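Local structure of ChrR-like cupin domain-containing protein (Ralstonia eutropha, 3CJX) at residues H59-T64 / G94-Q99; L11-T16 / D31-F36; S71-Y76 / N101-N106; M37-G42 / V137-V142. The protein is of unknown function but has a ChrR-like cupin fold, a small beta-barrel that in many relatives holds a metal ion. All coordinates share one frame; numbering follows the deposited sequence. Where two conformers were deposited one is given.

Contact 1 of 4, residues H59-T64 / G94-Q99; sequences HFHTGT and GGSIHQ
Phe-60 and Ile-97 form a non-hydrogen-bonded antiparallel pair between strands 58-61 and 97-101, neighbours in one sheet of the cupin fold. The HxH pattern of His-59 and His-61 meets here the PxGxxHxxN pattern running from Pro-93 through His-98 to Asn-101; many cupins draw metal ligands from such histidines. A glycerol weakly bonded to His-61 NE2 is consistent with a pocket, though it probably comes from the crystallisation liquor.

The Phe-60 side chain leaves the sheet on the face it shares with Ile-97. Its CG lies anti to the backbone N (chi1 175°), which carries the ring along the neighbouring strand toward Gly-95. From CB the path goes to CG, 4.2 Å from Ser-96 O, and then to CD1, 3.8 Å from Ser-96 O, with Ile-97 CB at the ring edge. Farther out, CE1 reaches Gly-95 O at 3.6 Å, and the tip, CZ, ends 4.0 Å from Gly-95 CA. A large flat ring suits this place because Gly-95, opposite its outer end, brings only backbone to it; Gly-95 also turns the chain at a positive phi (94°), easily adopted without a CB.

His-59 and His-98 form the flanking hydrogen-bonded pair, with His-59 N donating to His-98 O, while Asn-122 holds the ND1 of His-59 and Glu-92 that of His-98. His-61 is gripped at both backbone polar atoms: its N donates to Ser-96 O at 2.9 Å and its O accepts from Gly-95 N at 2.8 Å. Ser-96 OG, bonded to Pro-93 O, lies in the imidazole plane of His-61, 3.5 Å from CD2.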
loop_
_atom_site.group_PDB
_atom_site.type_symbol
_atom_site.label_atom_id
_atom_site.label_comp_id
_atom_site.label_asym_id
_atom_site.label_seq_id
_atom_site.Cartn_x
_atom_site.Cartn_y
_atom_site.Cartn_z
ATOM N N HIS A 59 6.363 -0.434 10.849
ATOM C CA HIS A 59 5.396 -1.431 10.366
ATOM C C HIS A 59 5.895 -2.838 10.616
ATOM O O HIS A 59 6.864 -3.244 9.986
ATOM C CB HIS A 59 5.145 -1.310 8.843
ATOM C CG HIS A 59 4.475 -0.033 8.415
ATOM N ND1 HIS A 59 3.346 0.468 9.028
ATOM C CD2 HIS A 59 4.747 0.813 7.391
ATOM C CE1 HIS A 59 2.978 1.589 8.431
ATOM N NE2 HIS A 59 3.812 1.820 7.435
ATOM N N PHE A 60 5.255 -3.575 11.524
ATOM C CA PHE A 60 5.568 -4.993 11.721
ATOM C C PHE A 60 4.717 -5.780 10.724
ATOM O O PHE A 60 3.493 -5.663 10.740
ATOM C CB PHE A 60 5.239 -5.445 13.143
ATOM C CG PHE A 60 5.434 -6.902 13.373
ATOM C CD1 PHE A 60 6.669 -7.389 13.727
ATOM C CD2 PHE A 60 4.388 -7.787 13.231
ATOM C CE1 PHE A 60 6.866 -8.733 13.936
ATOM C CE2 PHE A 60 4.582 -9.144 13.434
ATOM C CZ PHE A 60 5.822 -9.613 13.795
ATOM N N HIS A 61 5.361 -6.578 9.869
ATOM C CA HIS A 61 4.660 -7.372 8.835
ATOM C C HIS A 61 4.357 -8.790 9.287
ATOM O O HIS A 61 5.252 -9.493 9.730
ATOM C CB HIS A 61 5.490 -7.455 7.555
ATOM C CG HIS A 61 5.881 -6.124 7.020
ATOM N ND1 HIS A 61 4.954 -5.210 6.567
ATOM C CD2 HIS A 61 7.092 -5.532 6.888
ATOM C CE1 HIS A 61 5.580 -4.116 6.167
ATOM N NE2 HIS A 61 6.877 -4.281 6.359
ATOM N N THR A 62 3.101 -9.209 9.176
ATOM C CA THR A 62 2.734 -10.571 9.523
ATOM C C THR A 62 2.825 -11.515 8.318
ATOM O O THR A 62 2.695 -12.719 8.466
ATOM C CB THR A 62 1.302 -10.648 10.084
ATOM O OG1 THR A 62 0.377 -10.182 9.096
ATOM C CG2 THR A 62 1.161 -9.813 11.367
ATOM N N GLY A 63 3.004 -10.953 7.125
ATOM C CA GLY A 63 3.129 -11.726 5.893
ATOM C C GLY A 63 4.156 -11.047 5.006
ATOM O O GLY A 63 4.693 -9.988 5.401
ATOM N N THR A 64 4.422 -11.611 3.820
ATOM C CA THR A 64 5.468 -11.063 2.944
ATOM C C THR A 64 5.106 -9.742 2.287
ATOM O O THR A 64 3.943 -9.390 2.202
ATOM C CB THR A 64 5.872 -12.032 1.798
ATOM O OG1 THR A 64 4.780 -12.201 0.895
ATOM C CG2 THR A 64 6.334 -13.395 2.345
ATOM N N GLY A 94 7.815 -12.000 6.338
ATOM C CA GLY A 94 6.960 -11.847 7.497
ATOM C C GLY A 94 7.882 -11.891 8.710
ATOM O O GLY A 94 8.938 -12.536 8.677
ATOM N N GLY A 95 7.496 -11.163 9.754
ATOM C CA GLY A 95 8.235 -11.089 10.996
ATOM C C GLY A 95 9.192 -9.917 11.040
ATOM O O GLY A 95 9.801 -9.660 12.079
ATOM N N SER A 96 9.325 -9.195 9.928
ATOM C CA SER A 96 10.205 -8.054 9.893
ATOM C C SER A 96 9.482 -6.779 10.339
ATOM O O SER A 96 8.257 -6.691 10.305
ATOM C CB SER A 96 10.822 -7.892 8.502
ATOM O OG SER A 96 9.862 -7.571 7.508
ATOM N N ILE A 97 10.272 -5.818 10.804
ATOM C CA ILE A 97 9.770 -4.539 11.249
ATOM C C ILE A 97 10.763 -3.471 10.789
ATOM O O ILE A 97 11.927 -3.515 11.150
ATOM C CB ILE A 97 9.552 -4.520 12.789
ATOM C CG1 ILE A 97 9.065 -3.140 13.254
ATOM C CG2 ILE A 97 10.822 -4.937 13.514
ATOM C CD1 ILE A 97 8.634 -3.115 14.722
ATOM N N HIS A 98 10.314 -2.546 9.951
ATOM C CA HIS A 98 11.165 -1.457 9.476
ATOM C C HIS A 98 10.347 -0.187 9.401
ATOM O O HIS A 98 9.136 -0.223 9.558
ATOM C CB HIS A 98 11.769 -1.767 8.099
ATOM C CG HIS A 98 12.572 -3.026 8.063
ATOM N ND1 HIS A 98 12.162 -4.150 7.379
ATOM C CD2 HIS A 98 13.729 -3.360 8.680
ATOM C CE1 HIS A 98 13.048 -5.115 7.552
ATOM N NE2 HIS A 98 14.005 -4.664 8.341
ATOM N N GLN A 99 11.028 0.926 9.139
ATOM C CA GLN A 99 10.409 2.247 9.054
ATOM C C GLN A 99 10.707 2.955 7.726
ATOM O O GLN A 99 11.845 3.321 7.452
ATOM C CB GLN A 99 10.904 3.108 10.212
ATOM C CG GLN A 99 10.395 4.520 10.155
ATOM C CD GLN A 99 10.718 5.309 11.381
ATOM O OE1 GLN A 99 11.859 5.333 11.853
ATOM N NE2 GLN A 99 9.709 5.998 11.898
#

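Contact 2 of 4, residues L11-T16 / D31-F36; sequences LTVDTT and DIFPLF
Val-13 has CG1 trans to its backbone N (chi1 175°) and Thr-15 has CG2 anti to its carbonyl carbon, and these two torsions send both methyls to Phe-33 and Leu-35 on strand 30-38. Thr-15 lies over the Phe-33 ring, its CA 3.9 Å from the ring centroid and 20° off the normal, a CH-pi contact displaced toward the rim. Its CG2 meets Leu-35 CD2 at 3.5 Å, the two side chains crossing at about a right angle. Val-13 CG1 approaches the same ring obliquely, 3.5 Å from Phe-33 CE1, and lies 4.0 Å from Leu-35 CD2. Branched Val and Thr suit an irregular chain laid on a sheet, since each offers a methyl close to its backbone; Phe-20, meeting the Phe-33 ring edge-to-face, helps surround it.

The Asp-14 carboxylate, whose CB points away from the strand, finds partners within the loop: its OD1 accepts from Thr-16 N (2.7 Å), an Asx turn, and also from Thr-16 OG1. No hydrogen bond joins the two segments. The N-terminal arm is therefore held on the strand here by apolar and CH-pi packing, which depends on shape and burial rather than on a strand-like pairing.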
loop_
_atom_site.group_PDB
_atom_site.type_symbol
_atom_site.label_atom_id
_atom_site.label_comp_id
_atom_site.label_asym_id
_atom_site.label_seq_id
_atom_site.Cartn_x
_atom_site.Cartn_y
_atom_site.Cartn_z
ATOM N N LEU A 11 -10.415 -8.240 -15.779
ATOM C CA LEU A 11 -10.440 -7.446 -14.568
ATOM C C LEU A 11 -9.203 -6.565 -14.601
ATOM O O LEU A 11 -8.151 -6.977 -14.164
ATOM C CB LEU A 11 -10.459 -8.349 -13.348
ATOM C CG LEU A 11 -11.764 -9.117 -13.205
ATOM C CD1 LEU A 11 -11.608 -10.170 -12.132
ATOM C CD2 LEU A 11 -12.941 -8.174 -12.906
ATOM N N THR A 12 -9.352 -5.360 -15.142
ATOM C CA THR A 12 -8.241 -4.439 -15.344
ATOM C C THR A 12 -8.511 -3.032 -14.814
ATOM O O THR A 12 -9.638 -2.520 -14.899
ATOM C CB THR A 12 -7.884 -4.320 -16.851
ATOM O OG1 THR A 12 -6.710 -3.516 -17.002
ATOM C CG2 THR A 12 -9.035 -3.708 -17.677
ATOM N N VAL A 13 -7.453 -2.412 -14.293
ATOM C CA VAL A 13 -7.521 -1.078 -13.731
ATOM C C VAL A 13 -6.442 -0.190 -14.322
ATOM O O VAL A 13 -5.276 -0.514 -14.219
ATOM C CB VAL A 13 -7.282 -1.123 -12.218
ATOM C CG1 VAL A 13 -7.230 0.275 -11.655
ATOM C CG2 VAL A 13 -8.367 -1.921 -11.526
ATOM N N ASP A 14 -6.815 0.917 -14.945
ATOM C CA ASP A 14 -5.835 1.854 -15.480
ATOM C C ASP A 14 -5.570 2.929 -14.422
ATOM O O ASP A 14 -6.434 3.785 -14.176
ATOM C CB ASP A 14 -6.357 2.484 -16.773
ATOM C CG ASP A 14 -5.402 3.523 -17.358
ATOM O OD1 ASP A 14 -4.501 4.011 -16.642
ATOM O OD2 ASP A 14 -5.564 3.880 -18.544
ATOM N N THR A 15 -4.380 2.909 -13.812
ATOM C CA THR A 15 -4.071 3.893 -12.755
ATOM C C THR A 15 -3.852 5.336 -13.236
ATOM O O THR A 15 -3.742 6.224 -12.417
ATOM C CB THR A 15 -2.894 3.460 -11.853
ATOM O OG1 THR A 15 -1.686 3.379 -12.620
ATOM C CG2 THR A 15 -3.178 2.120 -11.193
ATOM N N THR A 16 -3.797 5.572 -14.546
ATOM C CA THR A 16 -3.680 6.941 -15.095
ATOM C C THR A 16 -5.025 7.572 -15.490
ATOM O O THR A 16 -5.070 8.750 -15.796
ATOM C CB THR A 16 -2.766 7.000 -16.345
ATOM O OG1 THR A 16 -3.413 6.394 -17.466
ATOM C CG2 THR A 16 -1.445 6.315 -16.089
ATOM N N ASP A 31 -0.479 8.914 -0.960
ATOM C CA ASP A 31 -1.569 8.795 -1.924
ATOM C C ASP A 31 -1.595 7.381 -2.534
ATOM O O ASP A 31 -0.576 6.872 -2.980
ATOM C CB ASP A 31 -1.379 9.849 -3.001
ATOM C CG ASP A 31 -1.375 11.250 -2.433
ATOM O OD1 ASP A 31 -1.987 11.450 -1.370
ATOM O OD2 ASP A 31 -0.784 12.160 -3.050
ATOM N N ILE A 32 -2.772 6.772 -2.601
ATOM C CA ILE A 32 -2.914 5.386 -3.049
ATOM C C ILE A 32 -3.854 5.244 -4.211
ATOM O O ILE A 32 -4.808 6.031 -4.364
ATOM C CB ILE A 32 -3.606 4.501 -1.958
ATOM C CG1 ILE A 32 -2.946 4.643 -0.623
ATOM C CG2 ILE A 32 -3.521 3.032 -2.274
ATOM C CD1 ILE A 32 -1.546 4.114 -0.645
ATOM N N PHE A 33 -3.583 4.220 -5.018
ATOM C CA PHE A 33 -4.503 3.790 -6.048
ATOM C C PHE A 33 -4.686 2.285 -5.805
ATOM O O PHE A 33 -3.772 1.515 -6.057
ATOM C CB PHE A 33 -3.995 4.076 -7.462
ATOM C CG PHE A 33 -5.096 4.114 -8.486
ATOM C CD1 PHE A 33 -5.936 3.016 -8.662
ATOM C CD2 PHE A 33 -5.307 5.241 -9.249
ATOM C CE1 PHE A 33 -6.953 3.037 -9.570
ATOM C CE2 PHE A 33 -6.318 5.273 -10.172
ATOM C CZ PHE A 33 -7.145 4.160 -10.339
ATOM N N PRO A 34 -5.864 1.865 -5.314
ATOM C CA PRO A 34 -6.024 0.450 -5.060
ATOM C C PRO A 34 -6.157 -0.326 -6.356
ATOM O O PRO A 34 -6.686 0.197 -7.326
ATOM C CB PRO A 34 -7.334 0.388 -4.267
ATOM C CG PRO A 34 -8.099 1.551 -4.742
ATOM C CD PRO A 34 -7.099 2.613 -5.018
ATOM N N LEU A 35 -5.641 -1.548 -6.362
ATOM C CA LEU A 35 -5.709 -2.442 -7.514
ATOM C C LEU A 35 -6.481 -3.723 -7.153
ATOM O O LEU A 35 -7.542 -3.991 -7.727
ATOM C CB LEU A 35 -4.292 -2.755 -8.029
ATOM C CG LEU A 35 -3.457 -1.488 -8.259
ATOM C CD1 LEU A 35 -2.018 -1.804 -8.630
ATOM C CD2 LEU A 35 -4.145 -0.639 -9.333
ATOM N N PHE A 36 -5.964 -4.469 -6.174
ATOM C CA PHE A 36 -6.560 -5.730 -5.738
ATOM C C PHE A 36 -6.629 -5.806 -4.218
ATOM O O PHE A 36 -5.630 -5.596 -3.558
ATOM C CB PHE A 36 -5.744 -6.907 -6.279
ATOM C CG PHE A 36 -6.339 -8.242 -5.977
ATOM C CD1 PHE A 36 -7.255 -8.807 -6.838
ATOM C CD2 PHE A 36 -5.992 -8.931 -4.829
ATOM C CE1 PHE A 36 -7.814 -10.031 -6.564
ATOM C CE2 PHE A 36 -6.553 -10.151 -4.545
ATOM C CZ PHE A 36 -7.458 -10.704 -5.409
#

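Contact 3 of 4, residues S71-Y76 / N101-N106; sequences SGCWYY and NTPRDN
Tyr-75 and Asn-101 form an antiparallel hydrogen-bonded pair that joins strand 73-76 to the end of strand 97-101, with Tyr-75 N donating to Asn-101 O at 3.0 Å and a weak, bent bond returning from Asn-101 N to Tyr-75 O. Beyond it segment 101-106 departs from strand pairing and folds into a type I turn from Pro-103 to Asn-106.

On the face shared by the pair, Tyr-75 holds CG between its backbone N and carbonyl carbon (chi1 67°), which lays the ring back across its partner. Asn-101 CB sits over that ring, 3.7 Å from its centroid, in a CH-pi contact, and the amide plane is only 17° from the ring plane. Asn-101 ND2 adds a weak bond to Tyr-75 O, but its stronger polar partners are Thr-77 and, for OD1, Thr-55. Pro-103 offers a compact apolar ring that fits between Tyr-75 and Cys-73; its CG meets the edge of the Tyr-75 ring at CE1 and lies 3.8 Å from Cys-73 SG.

Asn-106 closes the turn and reaches back: ND2, with the acceptor near its amide plane, donates to Cys-73 O at 2.9 Å. That carbonyl also accepts from Thr-110 OG1. Two side-chain donors thus satisfy a carbonyl beyond the last backbone pair, an amide and a hydroxyl taking the place of a strand partner where regular pairing ends and the loop begins.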
loop_
_atom_site.group_PDB
_atom_site.type_symbol
_atom_site.label_atom_id
_atom_site.label_comp_id
_atom_site.label_asym_id
_atom_site.label_seq_id
_atom_site.Cartn_x
_atom_site.Cartn_y
_atom_site.Cartn_z
ATOM N N SER A 71 9.786 4.999 -9.433
ATOM C CA SER A 71 10.576 6.202 -9.436
ATOM C C SER A 71 10.673 6.796 -8.049
ATOM O O SER A 71 9.959 6.410 -7.125
ATOM C CB SER A 71 10.011 7.225 -10.436
ATOM O OG SER A 71 8.640 7.452 -10.217
ATOM N N GLY A 72 11.605 7.725 -7.927
ATOM C CA GLY A 72 11.857 8.441 -6.693
ATOM C C GLY A 72 12.931 7.787 -5.862
ATOM O O GLY A 72 13.868 7.195 -6.388
ATOM N N CYS A 73 12.784 7.925 -4.549
ATOM C CA CYS A 73 13.716 7.356 -3.609
ATOM C C CYS A 73 13.096 7.162 -2.225
ATOM O O CYS A 73 12.310 7.997 -1.746
ATOM C CB CYS A 73 14.949 8.249 -3.485
ATOM S SG CYS A 73 16.070 7.705 -2.158
ATOM N N TRP A 74 13.441 6.044 -1.593
ATOM C CA TRP A 74 13.016 5.780 -0.229
ATOM C C TRP A 74 13.961 4.794 0.427
ATOM O O TRP A 74 14.689 4.066 -0.255
ATOM C CB TRP A 74 11.591 5.272 -0.169
ATOM C CG TRP A 74 11.368 3.877 -0.688
ATOM C CD1 TRP A 74 10.966 3.526 -1.944
ATOM C CD2 TRP A 74 11.472 2.655 0.055
ATOM N NE1 TRP A 74 10.842 2.168 -2.031
ATOM C CE2 TRP A 74 11.146 1.610 -0.822
ATOM C CE3 TRP A 74 11.817 2.348 1.373
ATOM C CZ2 TRP A 74 11.137 0.277 -0.425
ATOM C CZ3 TRP A 74 11.817 1.016 1.772
ATOM C CH2 TRP A 74 11.486 -0.002 0.874
ATOM N N TYR A 75 13.970 4.794 1.753
ATOM C CA TYR A 75 14.842 3.903 2.508
ATOM C C TYR A 75 14.269 3.595 3.880
ATOM O O TYR A 75 13.424 4.324 4.404
ATOM C CB TYR A 75 16.213 4.546 2.686
ATOM C CG TYR A 75 16.189 5.772 3.569
ATOM C CD1 TYR A 75 15.849 7.021 3.046
ATOM C CD2 TYR A 75 16.486 5.685 4.931
ATOM C CE1 TYR A 75 15.801 8.142 3.847
ATOM C CE2 TYR A 75 16.423 6.798 5.741
ATOM C CZ TYR A 75 16.086 8.030 5.186
ATOM O OH TYR A 75 16.031 9.166 5.962
ATOM N N TYR A 76 14.740 2.499 4.450
ATOM C CA TYR A 76 14.312 2.093 5.766
ATOM C C TYR A 76 15.333 2.687 6.725
ATOM O O TYR A 76 16.535 2.594 6.499
ATOM C CB TYR A 76 14.218 0.565 5.919
ATOM C CG TYR A 76 13.024 -0.124 5.260
ATOM C CD1 TYR A 76 11.729 0.374 5.402
ATOM C CD2 TYR A 76 13.171 -1.355 4.619
ATOM C CE1 TYR A 76 10.630 -0.283 4.843
ATOM C CE2 TYR A 76 12.074 -2.031 4.080
ATOM C CZ TYR A 76 10.811 -1.485 4.191
ATOM O OH TYR A 76 9.740 -2.130 3.616
ATOM N N ASN A 101 10.910 5.775 4.910
ATOM C CA ASN A 101 11.255 7.176 4.847
ATOM C C ASN A 101 11.415 7.606 3.397
ATOM O O ASN A 101 11.955 6.837 2.591
ATOM C CB ASN A 101 12.617 7.451 5.492
ATOM C CG ASN A 101 12.657 7.169 6.982
ATOM O OD1 ASN A 101 12.314 8.028 7.801
ATOM N ND2 ASN A 101 13.182 6.005 7.341
ATOM N N THR A 102 10.933 8.807 3.067
ATOM C CA THR A 102 11.252 9.426 1.789
ATOM C C THR A 102 12.124 10.594 2.188
ATOM O O THR A 102 11.695 11.432 2.979
ATOM C CB THR A 102 10.054 9.942 0.960
ATOM O OG1 THR A 102 9.178 10.730 1.774
ATOM C CG2 THR A 102 9.299 8.791 0.326
ATOM N N PRO A 103 13.354 10.648 1.670
ATOM C CA PRO A 103 14.221 11.792 1.984
ATOM C C PRO A 103 13.588 13.137 1.673
ATOM O O PRO A 103 12.888 13.261 0.668
ATOM C CB PRO A 103 15.416 11.606 1.038
ATOM C CG PRO A 103 15.420 10.157 0.687
ATOM C CD PRO A 103 14.005 9.678 0.763
ATOM N N ARG A 104 13.862 14.143 2.504
ATOM C CA ARG A 104 13.374 15.500 2.235
ATOM C C ARG A 104 13.898 16.037 0.904
ATOM O O ARG A 104 13.250 16.874 0.270
ATOM C CB ARG A 104 13.803 16.475 3.323
ATOM C CG ARG A 104 13.064 17.801 3.212
ATOM C CD ARG A 104 13.276 18.742 4.389
ATOM N NE ARG A 104 14.637 19.264 4.508
ATOM C CZ ARG A 104 15.029 20.104 5.464
ATOM N NH1 ARG A 104 14.179 20.526 6.400
ATOM N NH2 ARG A 104 16.284 20.521 5.488
ATOM N N ASP A 105 15.049 15.526 0.463
ATOM C CA ASP A 105 15.687 16.031 -0.732
ATOM C C ASP A 105 15.155 15.464 -2.027
ATOM O O ASP A 105 15.692 15.791 -3.077
ATOM C CB ASP A 105 17.183 15.769 -0.684
ATOM C CG ASP A 105 17.729 15.765 0.721
ATOM O OD1 ASP A 105 17.985 16.865 1.276
ATOM O OD2 ASP A 105 17.923 14.645 1.247
ATOM N N ASN A 106 14.143 14.605 -1.988
ATOM C CA ASN A 106 13.564 14.107 -3.234
ATOM C C ASN A 106 12.955 15.298 -3.967
ATOM O O ASN A 106 12.291 16.118 -3.328
ATOM C CB ASN A 106 12.451 13.078 -2.975
ATOM C CG ASN A 106 12.960 11.772 -2.406
ATOM O OD1 ASN A 106 14.149 11.605 -2.166
ATOM N ND2 ASN A 106 12.052 10.840 -2.179
#

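Contact 4 of 4, residues M37-G42 / V137-V142; sequences MDPYNG and VIKNWV
Selenomethionine Met-37 reaches from strand 30-38 to the helix 135-148, setting its long apolar side chain against Ile-138, Lys-139 and Val-142. This is the closely packed part of the contact, a strand-to-helix join in which the helix lies against the sheet. Met-37 starts with CG anti to its carbonyl carbon (chi1 -45°) and bends again at chi2 and chi3, so that SE and CE come to the helix surface one after the other. SE stands 4.1 Å from Lys-139 CA and 4.3 Å from Val-142 CG2, while CE meets Ile-138 CG2 at 4.0 Å, the two side chains crossing at about a right angle. An unbranched, pliable chain suits this place, because it can bend to fit three helix positions at once; Met-44 and Met-46 of strand 43-50 pack on it from within the sheet.

Toward solvent the contact thins to one pair, Pro-39 CG and Lys-139 CD, 4.2 Å apart. Here the lysine lends only its methylene chain: NZ turns away from the proline, to a salt bridge with Asp-143 and a weak bond to Tyr-155 OH. The turn that follows is held by its own bonds, with Asp-38 OD1 accepting from Asn-41 N at 2.9 Å, from above the carboxylate plane, in an Asx motif.

No hydrogen bond crosses between strand and helix. Dispersion and the burial of apolar surface join them, while the charged and polar ends find partners within their own side of the contact or just beyond it.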
loop_
_atom_site.group_PDB
_atom_site.type_symbol
_atom_site.label_atom_id
_atom_site.label_comp_id
_atom_site.label_asym_id
_atom_site.label_seq_id
_atom_site.Cartn_x
_atom_site.Cartn_y
_atom_site.Cartn_z
HETATM N N MSE A 37 -7.806 -6.125 -3.670
HETATM C CA MSE A 37 -7.994 -6.223 -2.211
HETATM C C MSE A 37 -8.777 -7.457 -1.799
HETATM O O MSE A 37 -9.939 -7.617 -2.167
HETATM C CB MSE A 37 -8.702 -4.994 -1.692
HETATM C CG MSE A 37 -8.132 -3.756 -2.273
HETATM SE SE MSE A 37 -8.199 -2.320 -1.059
HETATM C CE MSE A 37 -6.626 -2.831 -0.038
ATOM N N ASP A 38 -8.131 -8.317 -1.022
ATOM C CA ASP A 38 -8.712 -9.574 -0.550
ATOM C C ASP A 38 -8.556 -9.609 0.958
ATOM O O ASP A 38 -7.572 -10.144 1.456
ATOM C CB ASP A 38 -7.986 -10.765 -1.192
ATOM C CG ASP A 38 -8.569 -12.111 -0.791
ATOM O OD1 ASP A 38 -9.293 -12.186 0.232
ATOM O OD2 ASP A 38 -8.295 -13.114 -1.502
ATOM N N PRO A 39 -9.517 -9.028 1.695
ATOM C CA PRO A 39 -9.452 -9.023 3.159
ATOM C C PRO A 39 -9.501 -10.400 3.810
ATOM O O PRO A 39 -9.031 -10.566 4.937
ATOM C CB PRO A 39 -10.705 -8.253 3.568
ATOM C CG PRO A 39 -11.149 -7.542 2.356
ATOM C CD PRO A 39 -10.723 -8.347 1.204
ATOM N N TYR A 40 -10.021 -11.379 3.090
ATOM C CA TYR A 40 -10.220 -12.701 3.635
ATOM C C TYR A 40 -8.925 -13.509 3.597
ATOM O O TYR A 40 -8.635 -14.214 4.549
ATOM C CB TYR A 40 -11.432 -13.339 2.944
ATOM C CG TYR A 40 -12.552 -12.312 2.931
ATOM C CD1 TYR A 40 -13.193 -11.946 4.115
ATOM C CD2 TYR A 40 -12.885 -11.630 1.767
ATOM C CE1 TYR A 40 -14.177 -10.955 4.133
ATOM C CE2 TYR A 40 -13.864 -10.646 1.773
ATOM C CZ TYR A 40 -14.503 -10.305 2.957
ATOM O OH TYR A 40 -15.484 -9.333 2.933
ATOM N N ASN A 41 -8.120 -13.372 2.547
ATOM C CA ASN A 41 -6.798 -14.030 2.512
ATOM C C ASN A 41 -5.686 -13.089 2.900
ATOM O O ASN A 41 -4.509 -13.441 2.783
ATOM C CB ASN A 41 -6.498 -14.559 1.126
ATOM C CG ASN A 41 -7.429 -15.626 0.732
ATOM O OD1 ASN A 41 -7.921 -16.390 1.581
ATOM N ND2 ASN A 41 -7.710 -15.701 -0.565
ATOM N N GLY A 42 -6.050 -11.890 3.335
ATOM C CA GLY A 42 -5.063 -10.902 3.733
ATOM C C GLY A 42 -4.093 -10.599 2.606
ATOM O O GLY A 42 -2.914 -10.972 2.674
ATOM N N VAL A 137 -9.320 -2.989 6.846
ATOM C CA VAL A 137 -9.251 -1.614 7.336
ATOM C C VAL A 137 -8.956 -0.648 6.198
ATOM O O VAL A 137 -9.624 0.383 6.049
ATOM C CB VAL A 137 -8.177 -1.443 8.457
ATOM C CG1 VAL A 137 -7.907 0.049 8.729
ATOM C CG2 VAL A 137 -8.591 -2.169 9.746
ATOM N N ILE A 138 -7.963 -1.000 5.389
ATOM C CA ILE A 138 -7.563 -0.178 4.259
ATOM C C ILE A 138 -8.713 -0.057 3.269
ATOM O O ILE A 138 -8.983 1.044 2.771
ATOM C CB ILE A 138 -6.297 -0.701 3.559
ATOM C CG1 ILE A 138 -5.116 -0.737 4.527
ATOM C CG2 ILE A 138 -5.916 0.216 2.423
ATOM C CD1 ILE A 138 -4.808 0.611 5.154
ATOM N N LYS A 139 -9.413 -1.160 3.021
ATOM C CA LYS A 139 -10.563 -1.128 2.115
ATOM C C LYS A 139 -11.627 -0.155 2.604
ATOM O O LYS A 139 -12.194 0.587 1.808
ATOM C CB LYS A 139 -11.177 -2.521 1.928
ATOM C CG LYS A 139 -12.210 -2.604 0.787
ATOM C CD LYS A 139 -12.662 -4.051 0.547
ATOM C CE LYS A 139 -13.627 -4.190 -0.622
ATOM N NZ LYS A 139 -14.881 -3.384 -0.461
ATOM N N ASN A 140 -11.903 -0.159 3.904
ATOM C CA ASN A 140 -12.881 0.795 4.460
ATOM C C ASN A 140 -12.469 2.242 4.174
ATOM O O ASN A 140 -13.311 3.035 3.742
ATOM C CB ASN A 140 -13.132 0.580 5.958
ATOM C CG ASN A 140 -13.846 -0.737 6.249
ATOM O OD1 ASN A 140 -13.955 -1.614 5.388
ATOM N ND2 ASN A 140 -14.334 -0.881 7.467
ATOM N N TRP A 141 -11.206 2.597 4.403
ATOM C CA TRP A 141 -10.782 3.960 4.093
ATOM C C TRP A 141 -10.903 4.210 2.598
ATOM O O TRP A 141 -11.361 5.280 2.189
ATOM C CB TRP A 141 -9.352 4.264 4.541
ATOM C CG TRP A 141 -8.965 5.663 4.174
ATOM C CD1 TRP A 141 -9.171 6.790 4.909
ATOM C CD2 TRP A 141 -8.354 6.087 2.955
ATOM N NE1 TRP A 141 -8.707 7.885 4.232
ATOM C CE2 TRP A 141 -8.211 7.480 3.025
ATOM C CE3 TRP A 141 -7.916 5.418 1.809
ATOM C CZ2 TRP A 141 -7.639 8.214 2.008
ATOM C CZ3 TRP A 141 -7.344 6.144 0.805
ATOM C CH2 TRP A 141 -7.205 7.526 0.905
ATOM N N VAL A 142 -10.501 3.229 1.786
ATOM C CA VAL A 142 -10.587 3.378 0.322
ATOM C C VAL A 142 -12.019 3.697 -0.124
ATOM O O VAL A 142 -12.256 4.692 -0.811
ATOM C CB VAL A 142 -10.109 2.098 -0.441
ATOM C CG1 VAL A 142 -10.597 2.127 -1.910
ATOM C CG2 VAL A 142 -8.577 1.909 -0.324
#

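Contacts 2 and 4 share strand 30-38 in the mixed sheet; their centres are about 14 Å apart and they touch where Pro-34 packs on Val-142, so the N-terminal arm and the helix 135-148 both lean on this one strand. Contacts 1 and 3 belong to the other, antiparallel sheet, centres about 19 Å apart, and meet where His-98 packs on Tyr-76 across neighbouring strands; their segments alternate along the chain. Contact 2 closes before the others open, and contact 4 spans contacts 1 and 3 in sequence. Contacts 1 and 3 thus tie the strands that carry His-59, His-61 and His-98, while contacts 2 and 4 fasten the N-terminal arm and a late helix to the other sheet.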